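Local coordinates for protein acyl-coenzyme A oxidase acox-1.1 (Caenorhabditis elegans, PDB 5K3H) that catalyses the FAD-dependent first step of peroxisomal beta-oxidation, desaturating acyl-CoA side chains to (2E)-enoyl-CoA while reducing oxygen to hydrogen peroxide, at residues E175-T180 with F255-I260; P241-N246 with E422-A427; I312-S317 with K333-Q338; K500-K505 with N532-L537. All coordinates share one frame; numbering follows the deposited sequence.

Contact 1 of 4, residues E175-T180 with F255-I260; sequences EFVLHT and FNNYRI
Arg259 crosses Glu175 at about a right angle and runs alongside Val177 on one face of an antiparallel strand pair. Its CB sits 3.7 Å from Glu175 OE2, and CG, anti to the carbonyl carbon (chi1 -68°), runs on 3.8 Å from Val177 CG2. The extended chain then sets the guanidinium over that methyl, Val177 CG2 standing 3.5 Å from Arg259 CZ and above the centre of one face. At the group's edge NH1 makes a salt bridge of 3.0 Å to Glu175 OE1, which it meets from above the carboxylate plane; Asp170 is a second acid for NH1, and Thr173 OG1 also bonds OE1. An alanine in place of Glu175 removes this carboxylate, and the guanidinium would probably be less firmly held over Val177, with Thr173 OG1 left without this partner. On the other face, Leu178 CD2 makes a CH-pi contact 4.1 Å from the centroid of Phe255. Asn257 and Tyr258 both oppose Leu178 in a G1 beta bulge, where Asn257 N donates in the ring plane to His179 ND1 at 3.1 Å. Strand 175-179 also pairs with strand 166-170, and the face bearing Leu178, Tyr258 and Ile260 packs on Val220 and Phe218 of strand 211-221.

Contact 2 of 4, residues P241-N246 with E422-A427; sequences PKMAYN and EIYGVA
The backbone of the loop at Ala244 comes up against helix 420-428 at Gly425, the two CA atoms 5.1 Å apart. In the acyl-CoA oxidase fold this is where the loop between strands 234-238 and 251-255 of the beta domain meets the C-alpha1 helices. The loop turns back on itself through a positive phi at Tyr245. Asn246 braces that turn from within: its OD1 takes Lys242 N on a lone pair in the amide plane, and its ND2 donates to Lys242 O.

Gly425 has no CB, and the Ala244 methyl lies 3.6 Å from Gly425 C. Beside it, Tyr245 crosses Val426 at about a right angle, with CD1 3.9 Å from Val426 CG1, while Met243 CE reaches the helix 4.2 Å from Gly425 CA. Tyr414 of the second subunit packs on Met243 and Ala244 and bonds Gly425 O through its hydroxyl, so the junction also belongs to the dimer interface. Tyr245 lies near Gly191, an FAD-binding residue.

The polar link is Glu422. CG is anti to the backbone N (chi1 -171°) and the chain bends at the next bond, which brings the carboxylate to the backbone of Tyr245. Replacing Glu422 by an alanine would probably leave Tyr245 N without its carboxylate acceptor and both bridging waters without their carboxylate mate. One of these waters joins Asn246 ND2 to OE1; the other lies 2.8 Å from both Asn246 N and Glu422 OE2, the oxygen that also accepts Tyr245 N at 3.1 Å, nearly along its C-O axis.

Contact 3 of 4, residues I312-S317 with K333-Q338; sequences IATRYS and KVLEYQ
The Ser317 carbonyl is approached from above its plane by Leu335 N, 48° out of it, in a bond of 3.2 Å between Leu335 N and Ser317 O. A second flat group, the Ala313 carbonyl one turn back in the helix, is held on both faces: Ser317 N reaches it from one and Ser317 OG from the other. The hydroxyl can do this because OG stands beside the backbone N, anti to the carbonyl carbon (chi1 -66°), from where it donates to Ala313 O at 2.8 Å. Two donors thus grip one carbonyl oxygen.

Around the Ser317 oxygen the contact is apolar. Val334 presses a single branch on the helix, its CG2 lying 3.5 Å from Ser317 CA and 3.7 Å from Ser317 CB. Leu335 CB comes in 3.6 Å from Ser317 O, and its side chain then runs on to set CD1 4.2 Å from Thr314 CG2. Lys333 touches with CB alone and sends its amine to Asp15 and Glu19. A 3-10 turn at 334-336 carries Val334 and Leu335, and Tyr337 follows at the N-cap of helix 338-367. Asn525 of the second subunit bonds Glu336 O and Gln338 N.

Three FAD-binding residues of the same chain adjoin this small interface. Gln340 NE2 bonds Ser317 OG, Gln341 NE2 bonds Leu335 O, and Arg320 is joined to Val334 through the backbone. This part of the connection between helices 300-319 and 338-367 is thus placed to act as a second shell of the FAD site, which the two subunits share.

Contact 4 of 4, residues K500-K505 with N532-L537; sequences KRQTLK and NRASRL
Gln502 leaves its helix with CG anti to the backbone N (chi1 -179°) and turns sharply at the next bond (chi2 63°), so that its methylenes lie against Leu537 and its amide comes up to Arg533, which it crosses obliquely. CB meets Leu537 CD1 at 3.6 Å, the two side chains crossing at about a right angle, and CG rests 3.8 Å from Ala534 N. The amide nitrogen, NE2, passes 3.8 Å from Arg533 CB on its way to Glu530, whose OE1 it bonds. The other oxygen takes Arg533 NH1, so Glu530 holds Gln502 by a hydrogen bond and Arg533 by a salt bridge.

Ala534 is the small residue at the point of nearest approach. Its CA lies 4.9 Å from Thr503 CA, and its methyl touches Thr503 OG1 at 3.6 Å, a hydroxyl that is bonded back to Ala499 O in its own helix. The segment axes come within 8.3 Å and run antiparallel at 153°.

No hydrogen bond crosses between the two segments, so the contact is close side-chain packing between long helices 489-515 and 520-553. Tyr581 packs on Gln502 and Arg533, and Tyr601 of the second subunit touches Arg533. Arg533, Ala534, Ser535 and Arg536 bind ATP together with Tyr581, so this antiparallel helix pair in the C-terminal helical domain probably forms the backing of a nucleotide site shared across the dimer.

How the contacts relate
From the N terminus, contact 1 is the first to close, joining strand 175-179 to strand 258-261 at the beta domain's edge. Contact 2 opens at 241-246, before that loop has closed, and ends at 422-427, so the two cross; it ties the beta domain to the C-alpha1 helices. Within its long loop, contact 3 closes the short connection between helices 300-319 and 338-367. Contacts 2 and 3 touch directly, Ile423 CD1 lying 3.5 Å from Ile312 CD1. Contact 4 follows in series and closes a hairpin of two C-terminal helices. Contacts 2, 3 and 4 all reach the second subunit, whereas it does not touch contact 1, whose centre lies about 58 Å from that of contact 3.

Contact 1 of 4, residues E175-T180 with F255-I260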
# COMPACT_ATOMS: atom_id res chain seq x y z
N GLU B 175 40.52 14.33 -22.88
CA GLU B 175 39.78 13.37 -22.09
C GLU B 175 38.82 14.10 -21.17
O GLU B 175 39.05 15.25 -20.81
CB GLU B 175 40.72 12.51 -21.25
CG GLU B 175 41.46 11.43 -21.99
CD GLU B 175 42.49 10.80 -21.10
OE1 GLU B 175 43.28 11.56 -20.49
OE2 GLU B 175 42.47 9.57 -20.94
N PHE B 176 37.73 13.41 -20.79
CA PHE B 176 36.89 13.84 -19.68
C PHE B 176 37.29 13.10 -18.41
O PHE B 176 37.54 11.89 -18.45
CB PHE B 176 35.41 13.63 -19.98
CG PHE B 176 34.88 14.62 -20.98
CD1 PHE B 176 34.49 15.89 -20.57
CD2 PHE B 176 34.86 14.32 -22.32
CE1 PHE B 176 34.04 16.82 -21.47
CE2 PHE B 176 34.42 15.25 -23.24
CZ PHE B 176 33.99 16.51 -22.81
N VAL B 177 37.41 13.84 -17.31
CA VAL B 177 37.74 13.28 -16.00
C VAL B 177 36.44 13.27 -15.20
O VAL B 177 35.92 14.33 -14.85
CB VAL B 177 38.82 14.10 -15.27
CG1 VAL B 177 38.91 13.71 -13.82
CG2 VAL B 177 40.19 14.00 -15.95
N LEU B 178 35.89 12.09 -14.93
CA LEU B 178 34.65 11.97 -14.18
C LEU B 178 34.99 11.91 -12.70
O LEU B 178 35.97 11.26 -12.31
CB LEU B 178 33.88 10.71 -14.59
CG LEU B 178 32.88 10.75 -15.77
CD1 LEU B 178 33.35 11.61 -16.91
CD2 LEU B 178 32.67 9.33 -16.28
N HIS B 179 34.21 12.60 -11.87
CA HIS B 179 34.55 12.59 -10.45
C HIS B 179 33.32 12.67 -9.56
O HIS B 179 32.37 13.41 -9.84
CB HIS B 179 35.49 13.74 -10.11
CG HIS B 179 36.13 13.60 -8.76
ND1 HIS B 179 36.92 12.52 -8.43
CD2 HIS B 179 36.06 14.38 -7.66
CE1 HIS B 179 37.32 12.64 -7.18
NE2 HIS B 179 36.82 13.76 -6.69
N THR B 180 33.36 11.91 -8.47
CA THR B 180 32.31 11.95 -7.46
C THR B 180 32.88 12.64 -6.23
O THR B 180 33.59 12.00 -5.43
CB THR B 180 31.83 10.54 -7.14
OG1 THR B 180 31.38 9.92 -8.34
CG2 THR B 180 30.69 10.55 -6.13
N PHE B 255 33.15 7.75 -9.01
CA PHE B 255 34.34 7.90 -9.84
C PHE B 255 35.42 8.62 -9.04
O PHE B 255 35.14 9.64 -8.38
CB PHE B 255 34.05 8.72 -11.08
CG PHE B 255 32.89 8.23 -11.87
CD1 PHE B 255 33.03 7.16 -12.75
CD2 PHE B 255 31.65 8.85 -11.75
CE1 PHE B 255 31.96 6.69 -13.49
CE2 PHE B 255 30.55 8.39 -12.48
CZ PHE B 255 30.71 7.32 -13.36
N ASN B 256 36.65 8.11 -9.12
CA ASN B 256 37.84 8.77 -8.56
C ASN B 256 38.69 9.24 -9.73
O ASN B 256 39.57 8.52 -10.20
CB ASN B 256 38.61 7.83 -7.63
CG ASN B 256 39.77 8.53 -6.92
OD1 ASN B 256 39.85 9.76 -6.89
ND2 ASN B 256 40.64 7.72 -6.27
N ASN B 257 38.42 10.46 -10.20
CA ASN B 257 39.11 11.07 -11.34
C ASN B 257 39.27 10.07 -12.50
O ASN B 257 40.37 9.75 -12.94
CB ASN B 257 40.46 11.65 -10.89
CG ASN B 257 40.30 12.89 -9.99
OD1 ASN B 257 39.63 13.87 -10.38
ND2 ASN B 257 40.89 12.85 -8.79
N TYR B 258 38.11 9.57 -12.97
CA TYR B 258 38.04 8.49 -13.95
C TYR B 258 38.01 9.06 -15.37
O TYR B 258 37.09 9.80 -15.72
CB TYR B 258 36.79 7.65 -13.69
CG TYR B 258 36.62 6.40 -14.53
CD1 TYR B 258 37.33 5.24 -14.25
CD2 TYR B 258 35.73 6.39 -15.59
CE1 TYR B 258 37.15 4.10 -15.02
CE2 TYR B 258 35.54 5.26 -16.36
CZ TYR B 258 36.25 4.12 -16.07
OH TYR B 258 36.05 3.00 -16.85
N ARG B 259 38.98 8.65 -16.19
CA ARG B 259 39.24 9.28 -17.49
C ARG B 259 38.64 8.49 -18.65
O ARG B 259 38.85 7.27 -18.76
CB ARG B 259 40.74 9.44 -17.70
CG ARG B 259 41.36 10.45 -16.77
CD ARG B 259 42.86 10.68 -17.00
NE ARG B 259 43.27 11.84 -16.22
CZ ARG B 259 43.48 13.06 -16.72
NH1 ARG B 259 43.35 13.30 -18.03
NH2 ARG B 259 43.82 14.05 -15.90
N ILE B 260 37.91 9.19 -19.52
CA ILE B 260 37.32 8.63 -20.73
C ILE B 260 37.66 9.56 -21.90
O ILE B 260 37.89 10.77 -21.69
CB ILE B 260 35.80 8.40 -20.59
CG1 ILE B 260 35.05 9.71 -20.37
CG2 ILE B 260 35.50 7.43 -19.45
CD1 ILE B 260 33.55 9.53 -20.25
O HOH W 1 35.81 9.37 -5.65

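Contact 2 of 4, residues P241-N246 with E422-A427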
# COMPACT_ATOMS: atom_id res chain seq x y z
N PRO B 241 18.47 -4.69 -0.58
CA PRO B 241 17.11 -5.17 -0.88
C PRO B 241 16.07 -4.06 -0.81
O PRO B 241 16.29 -2.99 -0.22
CB PRO B 241 16.87 -6.23 0.21
CG PRO B 241 17.74 -5.75 1.36
CD PRO B 241 18.96 -5.17 0.72
N LYS B 242 14.95 -4.30 -1.50
CA LYS B 242 13.89 -3.31 -1.68
C LYS B 242 12.53 -3.92 -1.33
O LYS B 242 12.41 -5.11 -1.00
CB LYS B 242 13.88 -2.75 -3.11
CG LYS B 242 15.17 -2.08 -3.50
CD LYS B 242 15.24 -1.88 -4.96
CE LYS B 242 15.34 -3.23 -5.61
NZ LYS B 242 15.27 -3.17 -7.07
N MET B 243 11.50 -3.06 -1.37
CA MET B 243 10.16 -3.50 -1.04
C MET B 243 9.58 -4.40 -2.13
O MET B 243 8.76 -5.27 -1.85
CB MET B 243 9.25 -2.30 -0.76
CG MET B 243 8.54 -1.70 -1.95
SD MET B 243 7.47 -0.32 -1.45
CE MET B 243 5.84 -1.09 -1.35
N ALA B 244 10.02 -4.23 -3.36
CA ALA B 244 9.59 -5.11 -4.44
C ALA B 244 10.61 -4.95 -5.56
O ALA B 244 11.61 -4.23 -5.41
CB ALA B 244 8.16 -4.79 -4.89
N TYR B 245 10.37 -5.62 -6.68
CA TYR B 245 11.19 -5.41 -7.87
C TYR B 245 12.64 -5.83 -7.63
O TYR B 245 13.58 -5.15 -8.06
CB TYR B 245 11.12 -3.95 -8.31
CG TYR B 245 11.42 -3.73 -9.76
CD1 TYR B 245 10.73 -4.43 -10.73
CD2 TYR B 245 12.35 -2.78 -10.17
CE1 TYR B 245 10.98 -4.24 -12.07
CE2 TYR B 245 12.61 -2.56 -11.52
CZ TYR B 245 11.91 -3.30 -12.47
OH TYR B 245 12.13 -3.11 -13.82
N ASN B 246 12.84 -6.92 -6.90
CA ASN B 246 14.14 -7.22 -6.32
C ASN B 246 15.07 -8.01 -7.24
O ASN B 246 16.22 -8.24 -6.86
CB ASN B 246 13.96 -7.95 -5.00
CG ASN B 246 13.69 -6.99 -3.87
OD1 ASN B 246 14.53 -6.15 -3.56
ND2 ASN B 246 12.51 -7.09 -3.25
N GLU B 422 3.05 -7.97 -4.47
CA GLU B 422 4.18 -7.72 -5.36
C GLU B 422 3.73 -6.90 -6.57
O GLU B 422 4.46 -6.01 -7.03
CB GLU B 422 4.80 -9.05 -5.80
CG GLU B 422 6.13 -8.94 -6.57
CD GLU B 422 7.31 -8.45 -5.74
OE1 GLU B 422 7.27 -8.58 -4.49
OE2 GLU B 422 8.26 -7.91 -6.33
N ILE B 423 2.53 -7.18 -7.10
CA ILE B 423 1.98 -6.35 -8.17
C ILE B 423 1.89 -4.90 -7.72
O ILE B 423 2.28 -3.98 -8.45
CB ILE B 423 0.61 -6.90 -8.62
CG1 ILE B 423 0.73 -8.28 -9.26
CG2 ILE B 423 -0.09 -5.94 -9.57
CD1 ILE B 423 -0.59 -9.06 -9.29
N TYR B 424 1.43 -4.66 -6.48
CA TYR B 424 1.37 -3.31 -5.94
C TYR B 424 2.76 -2.69 -5.86
O TYR B 424 2.97 -1.54 -6.27
CB TYR B 424 0.72 -3.34 -4.55
CG TYR B 424 0.70 -2.00 -3.81
CD1 TYR B 424 -0.22 -1.00 -4.15
CD2 TYR B 424 1.59 -1.75 -2.78
CE1 TYR B 424 -0.24 0.21 -3.48
CE2 TYR B 424 1.58 -0.53 -2.10
CZ TYR B 424 0.66 0.45 -2.46
OH TYR B 424 0.64 1.66 -1.79
N GLY B 425 3.72 -3.42 -5.29
CA GLY B 425 5.04 -2.86 -5.07
C GLY B 425 5.79 -2.49 -6.34
O GLY B 425 6.54 -1.51 -6.38
N VAL B 426 5.63 -3.29 -7.39
CA VAL B 426 6.28 -2.93 -8.64
C VAL B 426 5.59 -1.72 -9.26
O VAL B 426 6.25 -0.76 -9.66
CB VAL B 426 6.28 -4.13 -9.60
CG1 VAL B 426 6.89 -3.73 -10.93
CG2 VAL B 426 7.03 -5.29 -8.95
N ALA B 427 4.24 -1.73 -9.32
CA ALA B 427 3.51 -0.61 -9.92
C ALA B 427 3.82 0.72 -9.23
O ALA B 427 3.92 1.76 -9.88
CB ALA B 427 2.01 -0.87 -9.88
O HOH W 2 10.88 -8.71 -5.89
O HOH W 3 10.00 -8.65 -3.28

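Contact 3 of 4, residues I312-S317 with K333-Q338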
# COMPACT_ATOMS: atom_id res chain seq x y z
N ILE B 312 -7.31 -11.03 -10.54
CA ILE B 312 -7.14 -11.89 -9.38
C ILE B 312 -8.30 -11.71 -8.41
O ILE B 312 -8.96 -12.67 -8.01
CB ILE B 312 -5.79 -11.62 -8.70
CG1 ILE B 312 -4.65 -12.01 -9.65
CG2 ILE B 312 -5.72 -12.31 -7.33
CD1 ILE B 312 -3.34 -11.30 -9.37
N ALA B 313 -8.58 -10.45 -8.03
CA ALA B 313 -9.58 -10.20 -7.02
C ALA B 313 -10.99 -10.50 -7.52
O ALA B 313 -11.84 -10.91 -6.73
CB ALA B 313 -9.48 -8.76 -6.55
N THR B 314 -11.27 -10.29 -8.82
CA THR B 314 -12.64 -10.50 -9.29
C THR B 314 -12.91 -11.98 -9.56
O THR B 314 -14.01 -12.48 -9.25
CB THR B 314 -12.90 -9.66 -10.55
OG1 THR B 314 -12.50 -8.28 -10.33
CG2 THR B 314 -14.38 -9.71 -10.95
N ARG B 315 -11.93 -12.72 -10.09
CA ARG B 315 -12.08 -14.17 -10.17
C ARG B 315 -12.29 -14.79 -8.79
O ARG B 315 -13.22 -15.59 -8.59
CB ARG B 315 -10.85 -14.78 -10.87
CG ARG B 315 -10.86 -14.58 -12.37
CD ARG B 315 -9.51 -14.89 -12.97
NE ARG B 315 -9.54 -14.78 -14.42
CZ ARG B 315 -8.52 -15.04 -15.22
NH1 ARG B 315 -7.36 -15.43 -14.72
NH2 ARG B 315 -8.67 -14.93 -16.52
N TYR B 316 -11.44 -14.43 -7.82
CA TYR B 316 -11.59 -14.94 -6.46
C TYR B 316 -12.93 -14.56 -5.85
O TYR B 316 -13.54 -15.37 -5.14
CB TYR B 316 -10.43 -14.44 -5.58
CG TYR B 316 -10.52 -14.90 -4.15
CD1 TYR B 316 -10.27 -16.22 -3.81
CD2 TYR B 316 -10.85 -14.02 -3.14
CE1 TYR B 316 -10.38 -16.66 -2.49
CE2 TYR B 316 -10.94 -14.44 -1.83
CZ TYR B 316 -10.71 -15.75 -1.50
OH TYR B 316 -10.80 -16.15 -0.19
N SER B 317 -13.43 -13.35 -6.14
CA SER B 317 -14.75 -12.96 -5.62
C SER B 317 -15.86 -13.81 -6.22
O SER B 317 -16.90 -14.00 -5.57
CB SER B 317 -15.04 -11.49 -5.93
OG SER B 317 -14.17 -10.60 -5.25
N LYS B 333 -21.65 -15.73 -3.30
CA LYS B 333 -20.36 -15.26 -3.77
C LYS B 333 -20.13 -13.85 -3.24
O LYS B 333 -21.03 -13.02 -3.29
CB LYS B 333 -20.35 -15.22 -5.30
CG LYS B 333 -20.59 -16.54 -5.98
CD LYS B 333 -20.78 -16.31 -7.46
CE LYS B 333 -21.09 -17.60 -8.19
NZ LYS B 333 -21.20 -17.37 -9.67
N VAL B 334 -18.91 -13.56 -2.77
CA VAL B 334 -18.71 -12.20 -2.27
C VAL B 334 -18.88 -11.17 -3.39
O VAL B 334 -19.19 -10.01 -3.11
CB VAL B 334 -17.37 -12.04 -1.55
CG1 VAL B 334 -17.32 -12.99 -0.38
CG2 VAL B 334 -16.21 -12.27 -2.48
N LEU B 335 -18.76 -11.59 -4.65
CA LEU B 335 -19.08 -10.71 -5.78
C LEU B 335 -20.51 -10.20 -5.71
O LEU B 335 -20.83 -9.20 -6.35
CB LEU B 335 -18.87 -11.45 -7.11
CG LEU B 335 -18.81 -10.72 -8.47
CD1 LEU B 335 -17.77 -9.63 -8.53
CD2 LEU B 335 -18.63 -11.70 -9.67
N GLU B 336 -21.36 -10.84 -4.91
CA GLU B 336 -22.77 -10.44 -4.78
C GLU B 336 -22.94 -9.13 -4.01
O GLU B 336 -23.94 -8.43 -4.22
CB GLU B 336 -23.53 -11.56 -4.04
CG GLU B 336 -24.89 -11.91 -4.58
CD GLU B 336 -24.85 -12.33 -6.03
OE1 GLU B 336 -24.33 -13.43 -6.32
OE2 GLU B 336 -25.30 -11.51 -6.87
N TYR B 337 -21.97 -8.76 -3.16
CA TYR B 337 -22.12 -7.64 -2.26
C TYR B 337 -21.84 -6.31 -2.96
O TYR B 337 -20.83 -6.17 -3.66
CB TYR B 337 -21.16 -7.77 -1.07
CG TYR B 337 -21.44 -8.95 -0.17
CD1 TYR B 337 -22.67 -9.06 0.49
CD2 TYR B 337 -20.50 -9.96 0.02
CE1 TYR B 337 -22.97 -10.13 1.32
CE2 TYR B 337 -20.79 -11.06 0.86
CZ TYR B 337 -22.03 -11.12 1.51
OH TYR B 337 -22.34 -12.17 2.32
N GLN B 338 -22.74 -5.33 -2.76
CA GLN B 338 -22.52 -4.00 -3.33
C GLN B 338 -21.18 -3.44 -2.88
O GLN B 338 -20.47 -2.78 -3.64
CB GLN B 338 -23.64 -3.06 -2.90
CG GLN B 338 -23.56 -1.69 -3.57
CD GLN B 338 -24.55 -0.72 -2.99
OE1 GLN B 338 -24.44 -0.30 -1.84
NE2 GLN B 338 -25.55 -0.37 -3.78

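Contact 4 of 4, residues K500-K505 with N532-L537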
# COMPACT_ATOMS: atom_id res chain seq x y z
N LYS B 500 -11.39 23.97 -14.37
CA LYS B 500 -11.16 25.40 -14.59
C LYS B 500 -11.30 26.19 -13.29
O LYS B 500 -10.44 27.03 -12.96
CB LYS B 500 -12.12 25.95 -15.63
CG LYS B 500 -12.05 27.48 -15.78
CD LYS B 500 -13.08 28.00 -16.78
CE LYS B 500 -14.50 27.77 -16.24
NZ LYS B 500 -15.57 28.12 -17.22
N ARG B 501 -12.37 25.94 -12.52
CA ARG B 501 -12.56 26.73 -11.31
C ARG B 501 -11.38 26.59 -10.35
O ARG B 501 -10.88 27.58 -9.82
CB ARG B 501 -13.85 26.34 -10.60
CG ARG B 501 -14.43 27.50 -9.80
CD ARG B 501 -15.57 27.04 -8.87
NE ARG B 501 -15.07 26.68 -7.54
CZ ARG B 501 -14.84 25.44 -7.13
NH1 ARG B 501 -15.07 24.42 -7.95
NH2 ARG B 501 -14.38 25.21 -5.90
N GLN B 502 -10.91 25.35 -10.14
CA GLN B 502 -9.78 25.13 -9.23
C GLN B 502 -8.47 25.66 -9.82
O GLN B 502 -7.59 26.11 -9.08
CB GLN B 502 -9.67 23.63 -8.89
CG GLN B 502 -8.55 23.26 -7.92
CD GLN B 502 -8.68 23.87 -6.52
OE1 GLN B 502 -9.79 24.15 -6.03
NE2 GLN B 502 -7.54 24.07 -5.86
N THR B 503 -8.33 25.62 -11.14
CA THR B 503 -7.15 26.19 -11.78
C THR B 503 -7.07 27.70 -11.58
O THR B 503 -6.02 28.25 -11.22
CB THR B 503 -7.12 25.83 -13.26
OG1 THR B 503 -6.93 24.42 -13.38
CG2 THR B 503 -6.02 26.58 -13.98
N LEU B 504 -8.17 28.41 -11.85
CA LEU B 504 -8.15 29.86 -11.70
C LEU B 504 -8.06 30.27 -10.23
O LEU B 504 -7.39 31.25 -9.88
CB LEU B 504 -9.39 30.47 -12.35
CG LEU B 504 -9.65 30.06 -13.81
CD1 LEU B 504 -10.96 30.68 -14.29
CD2 LEU B 504 -8.51 30.38 -14.79
N LYS B 505 -8.73 29.52 -9.34
CA LYS B 505 -8.68 29.85 -7.92
C LYS B 505 -7.25 29.74 -7.40
O LYS B 505 -6.71 30.69 -6.80
CB LYS B 505 -9.60 28.92 -7.15
CG LYS B 505 -9.57 29.15 -5.66
CD LYS B 505 -10.36 28.12 -4.88
CE LYS B 505 -10.25 28.40 -3.37
NZ LYS B 505 -11.32 27.73 -2.62
N ASN B 532 -1.53 21.83 -6.92
CA ASN B 532 -1.52 20.42 -7.30
C ASN B 532 -2.92 19.87 -7.50
O ASN B 532 -3.13 19.03 -8.39
CB ASN B 532 -0.81 19.58 -6.25
CG ASN B 532 0.66 19.57 -6.43
OD1 ASN B 532 1.19 20.17 -7.36
ND2 ASN B 532 1.34 18.84 -5.57
N ARG B 533 -3.87 20.30 -6.66
CA ARG B 533 -5.26 19.90 -6.86
C ARG B 533 -5.73 20.22 -8.27
O ARG B 533 -6.41 19.41 -8.91
CB ARG B 533 -6.15 20.58 -5.81
CG ARG B 533 -5.99 20.01 -4.40
CD ARG B 533 -6.78 20.78 -3.32
NE ARG B 533 -6.61 20.09 -2.03
CZ ARG B 533 -6.76 20.64 -0.84
NH1 ARG B 533 -7.10 21.92 -0.73
NH2 ARG B 533 -6.57 19.91 0.26
N ALA B 534 -5.35 21.40 -8.78
CA ALA B 534 -5.72 21.79 -10.12
C ALA B 534 -5.10 20.88 -11.17
O ALA B 534 -5.74 20.54 -12.18
CB ALA B 534 -5.31 23.23 -10.36
N SER B 535 -3.83 20.52 -10.98
CA SER B 535 -3.13 19.67 -11.94
C SER B 535 -3.78 18.30 -12.03
O SER B 535 -3.87 17.71 -13.12
CB SER B 535 -1.66 19.55 -11.55
OG SER B 535 -1.07 20.82 -11.35
N ARG B 536 -4.22 17.76 -10.89
CA ARG B 536 -4.90 16.47 -10.85
C ARG B 536 -6.28 16.53 -11.53
O ARG B 536 -6.65 15.62 -12.28
CB ARG B 536 -5.05 16.01 -9.40
CG ARG B 536 -3.75 15.64 -8.73
CD ARG B 536 -3.98 14.86 -7.43
NE ARG B 536 -2.79 14.88 -6.58
CZ ARG B 536 -2.62 15.71 -5.56
NH1 ARG B 536 -3.58 16.56 -5.25
NH2 ARG B 536 -1.50 15.68 -4.85
N LEU B 537 -7.07 17.56 -11.24
CA LEU B 537 -8.38 17.65 -11.87
C LEU B 537 -8.24 17.75 -13.39
O LEU B 537 -9.00 17.14 -14.14
CB LEU B 537 -9.16 18.84 -11.29
CG LEU B 537 -9.57 18.71 -9.82
CD1 LEU B 537 -10.07 20.03 -9.29
CD2 LEU B 537 -10.66 17.64 -9.64